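Long-range contacts in alpha-n-acetylglucosaminidase family protein (Clostridium perfringens, PDB 4A42), which probably binds carbohydrate, being a family 32 carbohydrate-binding module of a multimodular family 89 glycoside hydrolase with alpha-N-acetylglucosaminidase activity: residues A[79-84]-A[143-148]; A[90-95]-A[102-107]; A[64-69]-A[127-132]. All coordinates share one frame; numbering follows the deposited sequence.

Contact 1: residues A[79-84]-A[143-148]; sequences DIVSKG and EIKIYK. With CA (calcium ion), chain C.
Asp79 and Lys145, Ile80 and Ile144, and Val81 and Glu143 pair in antiparallel register. In the backbone, Asp79 and Lys145 bond each other twice, N to O at 2.9 Å each way, and Val81 N reaches Glu143 O at 2.8 Å. Among the polar side chains, Tyr147 OH donates to Asp79 OD2 at 2.7 Å. The carboxylate lies at the edge of the phenol ring, nearly perpendicular to it (84°), with OD2 met from above the carboxylate plane. A water bridges OD2 to Lys145 NZ, itself salt-bridged to Glu51, while Asp79 OD1 bonds Ser118. With both oxygens engaged, this short acidic side chain suits the partly exposed face. Glu143 CB packs beside Val81 CG2 (3.8 Å), but a bend at chi2 (79°) takes the carboxylate away: OE1 binds the calcium ion at 2.5 Å, where Asn45, Asp48, Asn50, Thr53 and Gly142 complete the site, and OE2 accepts a bond from Gly49 N. On the other face the non-hydrogen-bonded pair touches lightly, Ile80 CG2 to Ile144 CG1 4.4 Å. Both branched apolar side chains point into the core of this F5/8 type C beta-sandwich, meeting Phe132 of strand 126-134, while strands 24-25 and 116-120 flank the pair in its sheet.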
loop_
_atom_site.group_PDB
_atom_site.type_symbol
_atom_site.label_atom_id
_atom_site.label_comp_id
_atom_site.label_asym_id
_atom_site.label_seq_id
_atom_site.Cartn_x
_atom_site.Cartn_y
_atom_site.Cartn_z
ATOM N N ASP A 79 -6.627 0.072 3.251
ATOM C CA ASP A 79 -6.892 1.480 2.938
ATOM C C ASP A 79 -5.624 2.182 2.468
ATOM O O ASP A 79 -4.563 2.028 3.069
ATOM C CB ASP A 79 -7.368 2.258 4.164
ATOM C CG ASP A 79 -8.727 1.840 4.646
ATOM O OD1 ASP A 79 -9.449 1.165 3.887
ATOM O OD2 ASP A 79 -9.065 2.206 5.796
ATOM N N ILE A 80 -5.751 2.999 1.430
ATOM C CA ILE A 80 -4.675 3.881 1.004
ATOM C C ILE A 80 -5.161 5.310 1.157
ATOM O O ILE A 80 -6.127 5.717 0.516
ATOM C CB ILE A 80 -4.283 3.658 -0.467
ATOM C CG1 ILE A 80 -3.926 2.193 -0.706
ATOM C CG2 ILE A 80 -3.109 4.578 -0.865
ATOM C CD1 ILE A 80 -3.889 1.815 -2.163
ATOM N N VAL A 81 -4.500 6.066 2.018
ATOM C CA VAL A 81 -4.869 7.456 2.233
ATOM C C VAL A 81 -4.073 8.293 1.238
ATOM O O VAL A 81 -2.839 8.328 1.305
ATOM C CB VAL A 81 -4.575 7.887 3.686
ATOM C CG1 VAL A 81 -4.996 9.328 3.912
ATOM C CG2 VAL A 81 -5.305 6.968 4.665
ATOM N N SER A 82 -4.771 8.923 0.295
ATOM C CA SER A 82 -4.112 9.607 -0.824
ATOM C C SER A 82 -4.249 11.110 -0.704
ATOM O O SER A 82 -5.352 11.640 -0.779
ATOM C CB SER A 82 -4.715 9.144 -2.154
ATOM O OG SER A 82 -4.019 9.723 -3.242
ATOM N N LYS A 83 -3.122 11.792 -0.532
ATOM C CA LYS A 83 -3.124 13.213 -0.221
ATOM C C LYS A 83 -2.777 14.120 -1.409
ATOM O O LYS A 83 -2.944 15.336 -1.330
ATOM C CB LYS A 83 -2.214 13.485 0.990
ATOM C CG LYS A 83 -2.809 12.979 2.314
ATOM C CD LYS A 83 -3.760 14.008 2.928
ATOM C CE LYS A 83 -4.527 13.440 4.120
ATOM N NZ LYS A 83 -5.325 14.502 4.838
ATOM N N GLY A 84 -2.290 13.539 -2.501
ATOM C CA GLY A 84 -2.026 14.309 -3.709
ATOM C C GLY A 84 -3.289 14.818 -4.391
ATOM O O GLY A 84 -4.403 14.431 -4.036
ATOM N N GLU A 143 -0.875 7.434 4.289
ATOM C CA GLU A 143 -0.892 6.258 5.132
ATOM C C GLU A 143 -1.378 5.062 4.316
ATOM O O GLU A 143 -2.233 5.216 3.446
ATOM C CB GLU A 143 -1.854 6.496 6.301
ATOM C CG GLU A 143 -1.690 5.522 7.445
ATOM C CD GLU A 143 -0.514 5.829 8.380
ATOM O OE1 GLU A 143 0.194 6.849 8.259
ATOM O OE2 GLU A 143 -0.308 5.024 9.280
ATOM N N ILE A 144 -0.821 3.889 4.591
ATOM C CA ILE A 144 -1.355 2.636 4.063
ATOM C C ILE A 144 -1.681 1.742 5.243
ATOM O O ILE A 144 -0.828 1.462 6.084
ATOM C CB ILE A 144 -0.356 1.920 3.136
ATOM C CG1 ILE A 144 -0.162 2.748 1.862
ATOM C CG2 ILE A 144 -0.844 0.509 2.792
ATOM C CD1 ILE A 144 0.922 2.229 0.973
ATOM N N LYS A 145 -2.931 1.351 5.331
ATOM C CA LYS A 145 -3.422 0.524 6.416
ATOM C C LYS A 145 -3.789 -0.869 5.899
ATOM O O LYS A 145 -4.525 -0.981 4.963
ATOM C CB LYS A 145 -4.616 1.185 7.077
ATOM C CG LYS A 145 -4.341 2.618 7.489
ATOM C CD LYS A 145 -5.520 3.306 8.116
ATOM C CE LYS A 145 -5.358 4.814 8.108
ATOM N NZ LYS A 145 -6.562 5.591 8.542
ATOM N N ILE A 146 -3.231 -1.898 6.527
ATOM C CA ILE A 146 -3.469 -3.267 6.091
ATOM C C ILE A 146 -4.129 -4.006 7.235
ATOM O O ILE A 146 -3.478 -4.335 8.195
ATOM C CB ILE A 146 -2.166 -3.959 5.691
ATOM C CG1 ILE A 146 -1.490 -3.196 4.549
ATOM C CG2 ILE A 146 -2.431 -5.389 5.269
ATOM C CD1 ILE A 146 -0.106 -3.598 4.279
ATOM N N TYR A 147 -5.427 -4.234 7.125
ATOM C CA TYR A 147 -6.182 -4.808 8.221
ATOM C C TYR A 147 -6.270 -6.334 8.187
ATOM O O TYR A 147 -6.526 -6.939 7.169
ATOM C CB TYR A 147 -7.567 -4.216 8.329
ATOM C CG TYR A 147 -7.685 -2.703 8.327
ATOM C CD1 TYR A 147 -7.294 -1.943 9.403
ATOM C CD2 TYR A 147 -8.272 -2.053 7.277
ATOM C CE1 TYR A 147 -7.443 -0.564 9.395
ATOM C CE2 TYR A 147 -8.414 -0.693 7.275
ATOM C CZ TYR A 147 -8.011 0.043 8.334
ATOM O OH TYR A 147 -8.205 1.402 8.279
ATOM N N LYS A 148 -6.046 -6.931 9.347
ATOM C CA LYS A 148 -6.208 -8.350 9.511
ATOM C C LYS A 148 -7.579 -8.457 10.134
ATOM O O LYS A 148 -7.822 -7.917 11.211
ATOM C CB LYS A 148 -5.164 -8.887 10.472
HETATM CA CA CA C . 1.521 8.894 7.702
HETATM O O HOH W 1 -8.413 5.013 6.536
#

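Contact 2: residues A[90-95]-A[102-107]; sequences YSIEIS and TKIVDE
Tyr90 and Glu107 pair at one end of an antiparallel beta hairpin that contains a classic beta bulge. Glu107 CB sits over one face of the Tyr90 ring, 3.8 Å from its centroid, a CH-pi contact in which the glutamate lends its aliphatic part. A chi1 of 70° sets the tyrosine ring between its own backbone N and carbonyl carbon and alongside the Glu107 chain; its hydroxyl bonds Asn119. Ser91, on the other face, is a small side chain whose CB touches the lysine's methylene chain, 3.9 Å from Lys103 CD, while its OG is held by Asn133. At Ile92 the register slips by one residue. Its carbonyl O accepts a bond from Ile104 N at 2.8 Å and a weak one from Val105 N, so Ile104 and Val105 together face this single isoleucine. Branched apolar chains pack at the bulge: Ile92 CG1 lies beside Val105 CB, and CG2 against Ile104 CD1. Glu93 crosses Lys103 with Glu93 CG against Lys103 CA and CB, yet its carboxylate leaves the hairpin for a salt bridge with Arg131. Ile94 closes the ladder through paired bonds with Thr102, of which Thr102 N to Ile94 O is almost straight (177°). The Ile94 side chain crosses that of Ile104 at about a right angle, with Ile94 CG2 4.0 Å from Ile104 CD1.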
loop_
_atom_site.group_PDB
_atom_site.type_symbol
_atom_site.label_atom_id
_atom_site.label_comp_id
_atom_site.label_asym_id
_atom_site.label_seq_id
_atom_site.Cartn_x
_atom_site.Cartn_y
_atom_site.Cartn_z
ATOM N N TYR A 90 -3.482 2.947 -9.181
ATOM C CA TYR A 90 -2.732 2.022 -8.337
ATOM C C TYR A 90 -3.164 0.582 -8.555
ATOM O O TYR A 90 -4.253 0.315 -9.098
ATOM C CB TYR A 90 -2.909 2.382 -6.850
ATOM C CG TYR A 90 -4.301 2.097 -6.306
ATOM C CD1 TYR A 90 -5.347 2.992 -6.508
ATOM C CD2 TYR A 90 -4.580 0.911 -5.622
ATOM C CE1 TYR A 90 -6.630 2.725 -6.027
ATOM C CE2 TYR A 90 -5.862 0.644 -5.130
ATOM C CZ TYR A 90 -6.882 1.557 -5.342
ATOM O OH TYR A 90 -8.170 1.326 -4.882
ATOM N N SER A 91 -2.297 -0.333 -8.130
ATOM C CA SER A 91 -2.638 -1.741 -8.005
ATOM C C SER A 91 -2.077 -2.283 -6.695
ATOM O O SER A 91 -1.179 -1.694 -6.089
ATOM C CB SER A 91 -2.098 -2.549 -9.191
ATOM O OG SER A 91 -0.674 -2.546 -9.235
ATOM N N ILE A 92 -2.653 -3.393 -6.255
ATOM C CA ILE A 92 -2.233 -4.073 -5.049
ATOM C C ILE A 92 -1.974 -5.528 -5.404
ATOM O O ILE A 92 -2.812 -6.175 -6.037
ATOM C CB ILE A 92 -3.328 -3.992 -3.972
ATOM C CG1 ILE A 92 -3.754 -2.530 -3.740
ATOM C CG2 ILE A 92 -2.846 -4.615 -2.667
ATOM C CD1 ILE A 92 -4.784 -2.384 -2.626
ATOM N N GLU A 93 -0.803 -6.020 -5.014
ATOM C CA GLU A 93 -0.402 -7.402 -5.252
ATOM C C GLU A 93 -0.053 -8.043 -3.920
ATOM O O GLU A 93 0.425 -7.372 -3.019
ATOM C CB GLU A 93 0.836 -7.461 -6.142
ATOM C CG GLU A 93 0.645 -7.037 -7.587
ATOM C CD GLU A 93 1.978 -6.853 -8.282
ATOM O OE1 GLU A 93 2.643 -5.836 -8.017
ATOM O OE2 GLU A 93 2.377 -7.736 -9.066
ATOM N N ILE A 94 -0.269 -9.350 -3.802
ATOM C CA ILE A 94 0.161 -10.074 -2.612
ATOM C C ILE A 94 0.991 -11.281 -3.023
ATOM O O ILE A 94 0.863 -11.772 -4.150
ATOM C CB ILE A 94 -1.030 -10.516 -1.733
ATOM C CG1 ILE A 94 -2.005 -11.392 -2.526
ATOM C CG2 ILE A 94 -1.736 -9.284 -1.151
ATOM C CD1 ILE A 94 -3.085 -12.034 -1.666
ATOM N N SER A 95 1.850 -11.740 -2.116
ATOM C CA SER A 95 2.681 -12.913 -2.365
ATOM C C SER A 95 2.991 -13.640 -1.068
ATOM O O SER A 95 2.987 -13.038 0.014
ATOM C CB SER A 95 3.989 -12.522 -3.054
ATOM O OG SER A 95 4.765 -13.673 -3.367
ATOM N N THR A 102 0.243 -12.110 -6.882
ATOM C CA THR A 102 -1.150 -12.053 -7.303
ATOM C C THR A 102 -1.724 -10.637 -7.186
ATOM O O THR A 102 -1.827 -10.075 -6.084
ATOM C CB THR A 102 -2.017 -13.041 -6.499
ATOM O OG1 THR A 102 -1.501 -14.372 -6.670
ATOM C CG2 THR A 102 -3.466 -12.996 -6.978
ATOM N N LYS A 103 -2.106 -10.076 -8.315
ATOM C CA LYS A 103 -2.698 -8.752 -8.359
ATOM C C LYS A 103 -4.151 -8.869 -7.974
ATOM O O LYS A 103 -4.939 -9.409 -8.699
ATOM C CB LYS A 103 -2.535 -8.114 -9.754
ATOM C CG LYS A 103 -2.862 -6.620 -9.826
ATOM C CD LYS A 103 -2.518 -5.969 -11.108
ATOM C CE LYS A 103 -1.052 -6.056 -11.431
ATOM N NZ LYS A 103 -0.654 -5.437 -12.708
ATOM N N ILE A 104 -4.498 -8.321 -6.827
ATOM C CA ILE A 104 -5.839 -8.473 -6.265
ATOM C C ILE A 104 -6.710 -7.234 -6.437
ATOM O O ILE A 104 -7.930 -7.319 -6.329
ATOM C CB ILE A 104 -5.805 -8.845 -4.767
ATOM C CG1 ILE A 104 -4.981 -7.819 -3.986
ATOM C CG2 ILE A 104 -5.263 -10.268 -4.567
ATOM C CD1 ILE A 104 -5.196 -7.856 -2.491
ATOM N N VAL A 105 -6.085 -6.085 -6.683
ATOM C CA VAL A 105 -6.814 -4.862 -7.016
ATOM C C VAL A 105 -6.081 -4.207 -8.170
ATOM O O VAL A 105 -4.871 -4.033 -8.115
ATOM C CB VAL A 105 -6.865 -3.862 -5.844
ATOM C CG1 VAL A 105 -7.543 -2.562 -6.289
ATOM C CG2 VAL A 105 -7.577 -4.458 -4.645
ATOM N N ASP A 106 -6.801 -3.866 -9.230
ATOM C CA ASP A 106 -6.164 -3.239 -10.373
ATOM C C ASP A 106 -6.905 -1.972 -10.739
ATOM O O ASP A 106 -7.901 -2.004 -11.478
ATOM C CB ASP A 106 -6.094 -4.190 -11.570
ATOM C CG ASP A 106 -5.257 -3.626 -12.711
ATOM O OD1 ASP A 106 -4.899 -2.428 -12.652
ATOM O OD2 ASP A 106 -4.957 -4.369 -13.669
ATOM N N GLU A 107 -6.407 -0.854 -10.222
ATOM C CA GLU A 107 -7.028 0.450 -10.432
ATOM C C GLU A 107 -6.090 1.382 -11.177
ATOM O O GLU A 107 -6.080 2.595 -10.945
ATOM C CB GLU A 107 -7.421 1.071 -9.093
ATOM C CG GLU A 107 -8.645 0.423 -8.466
ATOM C CD GLU A 107 -9.900 0.690 -9.265
ATOM O OE1 GLU A 107 -9.865 1.573 -10.147
ATOM O OE2 GLU A 107 -10.920 0.020 -9.005
#

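Contact 3: residues A[64-69]-A[127-132]; sequences SVTFDL and GRFVRF
Asp68 and Arg128 form a two-pronged salt bridge: Arg128 NE meets Asp68 OD1 at 2.8 Å and NH2 meets OD2 at 3.0 Å. The guanidinium approaches side-on, nearly coplanar with the carboxylate (25°), and OD2 uses its syn lone pair. The arginine chain, extended from CG to NE, spans the distance to the carboxylate, while Asp68 holds CG opposite its backbone N (chi1 -179°). Bonding of Asp68 OD1 to Ser70 N further fixes the carboxylate. Beside it stands Phe129, whose CE1 is 3.4 Å from Asp68 CG; the Arg128 CG methylene lies over one ring face, toward its rim, so aromatic, aliphatic and charged groups share this side. Farther along, Thr66 OG1 lies 3.4 Å from Arg131 CG. The arginine then bends at chi3 (69°) to carry its head to Glu93, and makes a cation-pi contact with Trp101.

The opposite side is apolar. Phe67 CD1 touches Phe132 CE1 at 3.7 Å, the rings obliquely placed. Each phenylalanine has a carbonyl oxygen near its ring edge, Val130 O and Val65 O respectively. At the far end Leu69 CD1 meets Val130 CG2. Val65 with Phe132 and Phe67 with Val130 are hydrogen-bonded pairs, each joined by two backbone bonds, with Leu69 N to Arg128 O closing the ladder.

This pair belongs to the second sheet of the beta-sandwich: strand 33-36 adjoins 63-69 on one flank and strand 90-95 adjoins 126-134 on the other, while Phe67 and Phe132 press against Ile144 of strand 141-148 in the facing sheet.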
loop_
_atom_site.group_PDB
_atom_site.type_symbol
_atom_site.label_atom_id
_atom_site.label_comp_id
_atom_site.label_asym_id
_atom_site.label_seq_id
_atom_site.Cartn_x
_atom_site.Cartn_y
_atom_site.Cartn_z
ATOM N N SER A 64 6.708 2.272 -6.250
ATOM C CA SER A 64 6.182 1.109 -5.589
ATOM C C SER A 64 6.547 1.025 -4.110
ATOM O O SER A 64 7.572 1.524 -3.703
ATOM C CB SER A 64 6.688 -0.124 -6.336
ATOM O OG SER A 64 6.129 -1.292 -5.825
ATOM N N VAL A 65 5.696 0.374 -3.336
ATOM C CA VAL A 65 5.938 0.102 -1.919
ATOM C C VAL A 65 5.667 -1.378 -1.649
ATOM O O VAL A 65 4.659 -1.905 -2.099
ATOM C CB VAL A 65 4.969 0.917 -1.033
ATOM C CG1 VAL A 65 5.204 0.615 0.449
ATOM C CG2 VAL A 65 5.081 2.416 -1.328
ATOM N N THR A 66 6.552 -2.052 -0.917
ATOM C CA THR A 66 6.307 -3.444 -0.540
ATOM C C THR A 66 6.362 -3.621 0.973
ATOM O O THR A 66 7.363 -3.285 1.604
ATOM C CB THR A 66 7.329 -4.401 -1.176
ATOM O OG1 THR A 66 7.228 -4.334 -2.604
ATOM C CG2 THR A 66 7.056 -5.840 -0.731
ATOM N N PHE A 67 5.280 -4.130 1.555
ATOM C CA PHE A 67 5.272 -4.488 2.974
ATOM C C PHE A 67 5.597 -5.966 3.111
ATOM O O PHE A 67 5.045 -6.799 2.384
ATOM C CB PHE A 67 3.910 -4.229 3.632
ATOM C CG PHE A 67 3.561 -2.787 3.776
ATOM C CD1 PHE A 67 3.002 -2.091 2.716
ATOM C CD2 PHE A 67 3.770 -2.122 4.979
ATOM C CE1 PHE A 67 2.676 -0.759 2.849
ATOM C CE2 PHE A 67 3.439 -0.788 5.111
ATOM C CZ PHE A 67 2.900 -0.111 4.046
ATOM N N ASP A 68 6.502 -6.275 4.033
ATOM C CA ASP A 68 6.793 -7.650 4.422
ATOM C C ASP A 68 6.207 -7.827 5.815
ATOM O O ASP A 68 6.743 -7.312 6.795
ATOM C CB ASP A 68 8.308 -7.902 4.416
ATOM C CG ASP A 68 8.678 -9.339 4.788
ATOM O OD1 ASP A 68 7.787 -10.109 5.200
ATOM O OD2 ASP A 68 9.872 -9.694 4.675
ATOM N N LEU A 69 5.079 -8.522 5.896
ATOM C CA LEU A 69 4.412 -8.764 7.169
ATOM C C LEU A 69 5.180 -9.742 8.073
ATOM O O LEU A 69 4.796 -9.952 9.222
ATOM C CB LEU A 69 2.980 -9.260 6.932
ATOM C CG LEU A 69 2.134 -8.307 6.073
ATOM C CD1 LEU A 69 0.705 -8.805 5.913
ATOM C CD2 LEU A 69 2.142 -6.905 6.662
ATOM N N GLY A 127 -1.269 -13.518 2.910
ATOM C CA GLY A 127 -0.044 -13.168 2.234
ATOM C C GLY A 127 1.021 -12.744 3.212
ATOM O O GLY A 127 0.727 -12.293 4.320
ATOM N N ARG A 128 2.271 -12.910 2.849
ATOM C CA ARG A 128 3.348 -12.313 3.591
ATOM C C ARG A 128 3.751 -10.931 3.039
ATOM O O ARG A 128 4.081 -10.040 3.787
ATOM C CB ARG A 128 4.561 -13.241 3.652
ATOM C CG ARG A 128 5.774 -12.609 4.244
ATOM C CD ARG A 128 6.872 -13.575 4.538
ATOM N NE ARG A 128 8.102 -12.844 4.729
ATOM C CZ ARG A 128 9.275 -13.382 4.942
ATOM N NH1 ARG A 128 9.385 -14.693 4.997
ATOM N NH2 ARG A 128 10.350 -12.621 5.089
ATOM N N PHE A 129 3.694 -10.770 1.724
ATOM C CA PHE A 129 4.097 -9.512 1.097
ATOM C C PHE A 129 2.911 -8.815 0.468
ATOM O O PHE A 129 2.088 -9.446 -0.183
ATOM C CB PHE A 129 5.167 -9.762 0.030
ATOM C CG PHE A 129 6.393 -10.455 0.550
ATOM C CD1 PHE A 129 7.467 -9.730 1.046
ATOM C CD2 PHE A 129 6.472 -11.833 0.544
ATOM C CE1 PHE A 129 8.593 -10.374 1.523
ATOM C CE2 PHE A 129 7.597 -12.480 1.023
ATOM C CZ PHE A 129 8.657 -11.749 1.508
ATOM N N VAL A 130 2.828 -7.503 0.671
ATOM C CA VAL A 130 1.798 -6.703 0.033
ATOM C C VAL A 130 2.494 -5.581 -0.720
ATOM O O VAL A 130 3.215 -4.773 -0.124
ATOM C CB VAL A 130 0.781 -6.152 1.055
ATOM C CG1 VAL A 130 -0.437 -5.579 0.343
ATOM C CG2 VAL A 130 0.357 -7.248 2.032
ATOM N N ARG A 131 2.291 -5.549 -2.036
ATOM C CA ARG A 131 2.962 -4.587 -2.890
ATOM C C ARG A 131 1.964 -3.637 -3.544
ATOM O O ARG A 131 0.929 -4.055 -4.063
ATOM C CB ARG A 131 3.824 -5.289 -3.948
ATOM C CG ARG A 131 4.621 -4.312 -4.819
ATOM C CD ARG A 131 5.693 -5.025 -5.624
ATOM N NE ARG A 131 5.124 -5.867 -6.666
ATOM C CZ ARG A 131 5.839 -6.698 -7.418
ATOM N NH1 ARG A 131 7.152 -6.786 -7.235
ATOM N NH2 ARG A 131 5.244 -7.435 -8.351
ATOM N N PHE A 132 2.287 -2.346 -3.477
ATOM C CA PHE A 132 1.463 -1.273 -4.015
ATOM C C PHE A 132 2.223 -0.621 -5.150
ATOM O O PHE A 132 3.369 -0.217 -4.985
ATOM C CB PHE A 132 1.170 -0.227 -2.924
ATOM C CG PHE A 132 0.369 -0.769 -1.777
ATOM C CD1 PHE A 132 0.985 -1.511 -0.774
ATOM C CD2 PHE A 132 -0.998 -0.549 -1.698
ATOM C CE1 PHE A 132 0.247 -2.035 0.274
ATOM C CE2 PHE A 132 -1.740 -1.057 -0.635
ATOM C CZ PHE A 132 -1.116 -1.813 0.345
#

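How the contacts relate
Contact 1 lies in one sheet of the sandwich, contacts 2 and 3 in the other, and the apolar faces meet between them. Across this core Ile144 CG2 reaches Phe132 CZ at 3.4 Å, and Ile80 CD1 reaches Tyr90 CD2 at 3.6 Å. Contacts 2 and 3, with centres about 10 Å apart, share neighbouring strands 90-95 and 126-134; the Glu93 OE1 to Arg131 NE salt bridge, 2.8 Å, ties them on the face turned from the core. Along the chain contact 2 is nested within the loops closed by both others. The calcium ion is bound from contact 1 through Glu143, whereas in contact 3 the nearest atom of the Phe67 side chain is about 10 Å from the ion.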